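Local coordinates for protein putative sulfurtransferase DsrE (Allochromatium vinosum, PDB 2HY5) that is a putative sulfurtransferase and sulfur carrier that could take part in the oxidation of intracellular sulfur, found in a complex with DsrF and DsrH, at residues N62-A65 with E66-E69; Y21-A24 with K25-E29. All blocks are in the same frame, centred on the assembly; numbering follows the deposited sequence.

Contact 1: residues N62-A65 with E66-E69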
# COMPACT_ATOMS: atom_id res chain seq x y z
N ASN A 62 -1.71 -13.09 18.33
CA ASN A 62 -2.24 -13.66 19.56
C ASN A 62 -3.56 -13.03 19.98
O ASN A 62 -4.42 -13.69 20.53
CB ASN A 62 -1.23 -13.54 20.70
CG ASN A 62 -0.07 -14.50 20.55
OD1 ASN A 62 -0.15 -15.46 19.78
ND2 ASN A 62 1.01 -14.26 21.29
N ARG A 63 -3.69 -11.74 19.70
CA ARG A 63 -4.91 -11.01 20.04
C ARG A 63 -6.09 -11.55 19.23
O ARG A 63 -7.18 -11.73 19.77
CB ARG A 63 -4.69 -9.52 19.76
CG ARG A 63 -5.83 -8.64 20.20
CD ARG A 63 -5.61 -7.22 19.69
NE ARG A 63 -5.11 -6.33 20.73
CZ ARG A 63 -4.90 -5.03 20.54
NH1 ARG A 63 -5.13 -4.49 19.35
NH2 ARG A 63 -4.46 -4.27 21.54
N TRP A 64 -5.87 -11.81 17.95
CA TRP A 64 -6.92 -12.38 17.10
C TRP A 64 -7.26 -13.77 17.64
O TRP A 64 -8.42 -14.16 17.71
CB TRP A 64 -6.43 -12.53 15.65
CG TRP A 64 -6.77 -11.37 14.75
CD1 TRP A 64 -5.89 -10.59 14.05
CD2 TRP A 64 -8.08 -10.90 14.40
NE1 TRP A 64 -6.56 -9.66 13.30
CE2 TRP A 64 -7.91 -9.83 13.50
CE3 TRP A 64 -9.38 -11.27 14.78
CZ2 TRP A 64 -8.99 -9.13 12.95
CZ3 TRP A 64 -10.45 -10.57 14.23
CH2 TRP A 64 -10.25 -9.51 13.33
N ALA A 65 -6.23 -14.53 18.00
CA ALA A 65 -6.43 -15.88 18.51
C ALA A 65 -7.23 -15.88 19.82
O ALA A 65 -8.07 -16.76 20.03
CB ALA A 65 -5.09 -16.56 18.72
N GLU A 66 -6.96 -14.91 20.68
CA GLU A 66 -7.67 -14.80 21.94
C GLU A 66 -9.14 -14.47 21.69
O GLU A 66 -10.03 -14.99 22.35
CB GLU A 66 -7.03 -13.73 22.83
CG GLU A 66 -5.59 -14.05 23.22
CD GLU A 66 -4.92 -12.92 23.97
OE1 GLU A 66 -4.84 -11.80 23.42
OE2 GLU A 66 -4.47 -13.15 25.11
N LEU A 67 -9.38 -13.60 20.71
CA LEU A 67 -10.75 -13.23 20.38
C LEU A 67 -11.48 -14.44 19.82
O LEU A 67 -12.65 -14.68 20.14
CB LEU A 67 -10.76 -12.11 19.34
CG LEU A 67 -12.13 -11.46 19.14
CD1 LEU A 67 -12.50 -10.67 20.39
CD2 LEU A 67 -12.10 -10.55 17.92
N ALA A 68 -10.80 -15.21 18.98
CA ALA A 68 -11.39 -16.39 18.38
C ALA A 68 -11.74 -17.43 19.45
O ALA A 68 -12.76 -18.11 19.36
CB ALA A 68 -10.44 -17.00 17.34
N GLU A 69 -10.88 -17.55 20.46
CA GLU A 69 -11.11 -18.50 21.54
C GLU A 69 -12.35 -18.11 22.33
O GLU A 69 -13.24 -18.93 22.56
CB GLU A 69 -9.89 -18.56 22.46
CG GLU A 69 -10.06 -19.47 23.67
CD GLU A 69 -10.24 -20.93 23.29
OE1 GLU A 69 -9.38 -21.47 22.55
OE2 GLU A 69 -11.23 -21.55 23.74
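W64 and L67 lie side by side and point the same way, one helical turn apart: CD2 of L67 comes obliquely to CZ3 on the six-membered ring of W64 at 4.0 Å. The leucine branch gets there because its CG stands opposite the backbone N (chi1 -169°). The indole is held at its other end too, since NE1 of W64 hydrogen-bonds OG of S17 in helix 16-29, while M75 of strand 75-78 touches W64 and A68. Helix 60-71 is the crossover helix of a beta-alpha-beta unit between parallel strands 33-39 and 75-78; W64, A65, L67 and A68 are its buried residues here. E66 belongs to the exposed flank. Its CG stands beside its own backbone N (chi1 -63°) and the rest of the chain is extended, which lays it back along the preceding turn: CG sits 3.0 Å from O of N62 and OE1 reaches 3.5 Å from CA of R63. The charged ends stay apart, NE of R63 lying 6.1 Å from OE1 of E66; NH2 of R63 hydrogen-bonds G61 O of the DsrF chain. Four i to i+4 backbone bonds run underneath, among them A68 N to W64 O at 2.9 Å. E69 turns its carboxylate outward to a salt bridge with K106.

Contact 2: residues Y21-A24 with K25-E29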
# COMPACT_ATOMS: atom_id res chain seq x y z
N TYR A 21 -9.95 -5.92 13.80
CA TYR A 21 -10.01 -6.49 15.13
C TYR A 21 -10.93 -5.66 16.04
O TYR A 21 -11.81 -6.20 16.71
CB TYR A 21 -8.62 -6.56 15.76
CG TYR A 21 -8.67 -6.94 17.22
CD1 TYR A 21 -8.85 -8.27 17.61
CD2 TYR A 21 -8.62 -5.96 18.20
CE1 TYR A 21 -8.99 -8.61 18.95
CE2 TYR A 21 -8.76 -6.29 19.54
CZ TYR A 21 -8.95 -7.61 19.91
OH TYR A 21 -9.08 -7.92 21.25
N GLN A 22 -10.71 -4.35 16.07
CA GLN A 22 -11.52 -3.48 16.91
C GLN A 22 -12.98 -3.51 16.49
O GLN A 22 -13.88 -3.45 17.33
CB GLN A 22 -10.98 -2.04 16.88
CG GLN A 22 -9.54 -1.90 17.36
CD GLN A 22 -9.34 -2.27 18.83
OE1 GLN A 22 -8.22 -2.55 19.27
NE2 GLN A 22 -10.42 -2.25 19.59
N PHE A 23 -13.23 -3.61 15.19
CA PHE A 23 -14.61 -3.68 14.68
C PHE A 23 -15.25 -4.99 15.14
O PHE A 23 -16.37 -5.00 15.64
CB PHE A 23 -14.63 -3.63 13.15
CG PHE A 23 -16.02 -3.66 12.57
CD1 PHE A 23 -16.71 -2.47 12.33
CD2 PHE A 23 -16.65 -4.87 12.29
CE1 PHE A 23 -18.00 -2.49 11.82
CE2 PHE A 23 -17.95 -4.90 11.79
CZ PHE A 23 -18.63 -3.71 11.55
N ALA A 24 -14.52 -6.08 14.96
CA ALA A 24 -15.01 -7.40 15.35
C ALA A 24 -15.33 -7.45 16.83
O ALA A 24 -16.40 -7.93 17.23
CB ALA A 24 -13.98 -8.47 15.02
N LYS A 25 -14.41 -6.97 17.65
CA LYS A 25 -14.61 -6.98 19.09
C LYS A 25 -15.85 -6.18 19.47
O LYS A 25 -16.66 -6.62 20.28
CB LYS A 25 -13.38 -6.41 19.81
CG LYS A 25 -13.36 -6.72 21.30
CD LYS A 25 -11.97 -6.50 21.89
CE LYS A 25 -11.72 -5.04 22.18
NZ LYS A 25 -12.52 -4.58 23.35
N ALA A 26 -16.00 -5.01 18.86
CA ALA A 26 -17.15 -4.17 19.17
C ALA A 26 -18.46 -4.82 18.73
O ALA A 26 -19.48 -4.72 19.42
CB ALA A 26 -16.99 -2.80 18.50
N ALA A 27 -18.43 -5.48 17.58
CA ALA A 27 -19.61 -6.14 17.04
C ALA A 27 -19.99 -7.32 17.92
O ALA A 27 -21.16 -7.54 18.21
CB ALA A 27 -19.35 -6.60 15.62
N LEU A 28 -18.98 -8.08 18.34
CA LEU A 28 -19.20 -9.25 19.18
C LEU A 28 -19.75 -8.88 20.55
O LEU A 28 -20.58 -9.60 21.10
CB LEU A 28 -17.90 -10.04 19.32
CG LEU A 28 -17.50 -10.74 18.02
CD1 LEU A 28 -16.05 -11.19 18.09
CD2 LEU A 28 -18.42 -11.92 17.77
N GLU A 29 -19.30 -7.76 21.09
CA GLU A 29 -19.77 -7.32 22.40
C GLU A 29 -21.22 -6.85 22.33
O GLU A 29 -21.92 -6.79 23.34
CB GLU A 29 -18.87 -6.21 22.96
CG GLU A 29 -17.42 -6.65 23.08
CD GLU A 29 -16.54 -5.67 23.83
OE1 GLU A 29 -16.78 -4.45 23.74
OE2 GLU A 29 -15.59 -6.13 24.50
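Y21 overlaps the aliphatic part of K25 one turn further along the helix, the two side chains crossing at a slant. The hydroxyl end does the touching: OH of Y21 lies 3.3 Å from CD of K25, and the ring carbon CZ of Y21 follows at 3.8 Å from the same methylene. Both chains leave the helix with CG opposite the backbone N (chi1 171° for Y21, -165° for K25), and the bends of K25 at chi3 and chi4 come where its CD and CE pass the phenol. Q22 runs alongside K25, its NE2 4.0 Å from CE of K25, while OE1 of Q22 sits in plane at the edge of the Y21 ring. On another side of the helix CE2 of F23 approaches CB of A27 obliquely at 4.4 Å; F23 also meets F3 of strand 2-7 and F88 of the DsrH chain edge-to-face, and V89 of DsrH packs on A26 and A27. Helix 16-29 is the crossover between parallel strands 2-7 and 33-39, with A24 and L28 touching I34. Its backbone is regular: K25 N bonds Y21 O with an N-H...O angle of 168°, and L28 N bonds A24 O at 2.8 Å. At the far end NZ of K25 makes a long salt bridge of 3.6 Å to OE2 of E29. The lysine thus gives methylenes to the phenol while the distant carboxylate probably offsets its charge only in part.

How the contacts relate
From the N terminus, the chain leaves strand 2-7, passes through contact 2 in helix 16-29, re-enters the sheet in strand 33-39, parallel to the first, and reaches contact 1 in helix 60-71 before strand 75-78. The contacts are in series, neither nested nor crossed; each lies within its own helix, between residues three to four apart, and closes no loop beyond a helical turn. Their centres lie 12 Å apart and the two helices pack directly: CD of R63 is 3.3 Å from CE2 of Y21, CZ2 of W64 is 3.5 Å from N of Y21, and CD2 of L67 is 3.8 Å from CE1 of Y21. Y21 therefore links two consecutive beta-alpha-beta units, whose helices pack beside each other against the parallel sheet.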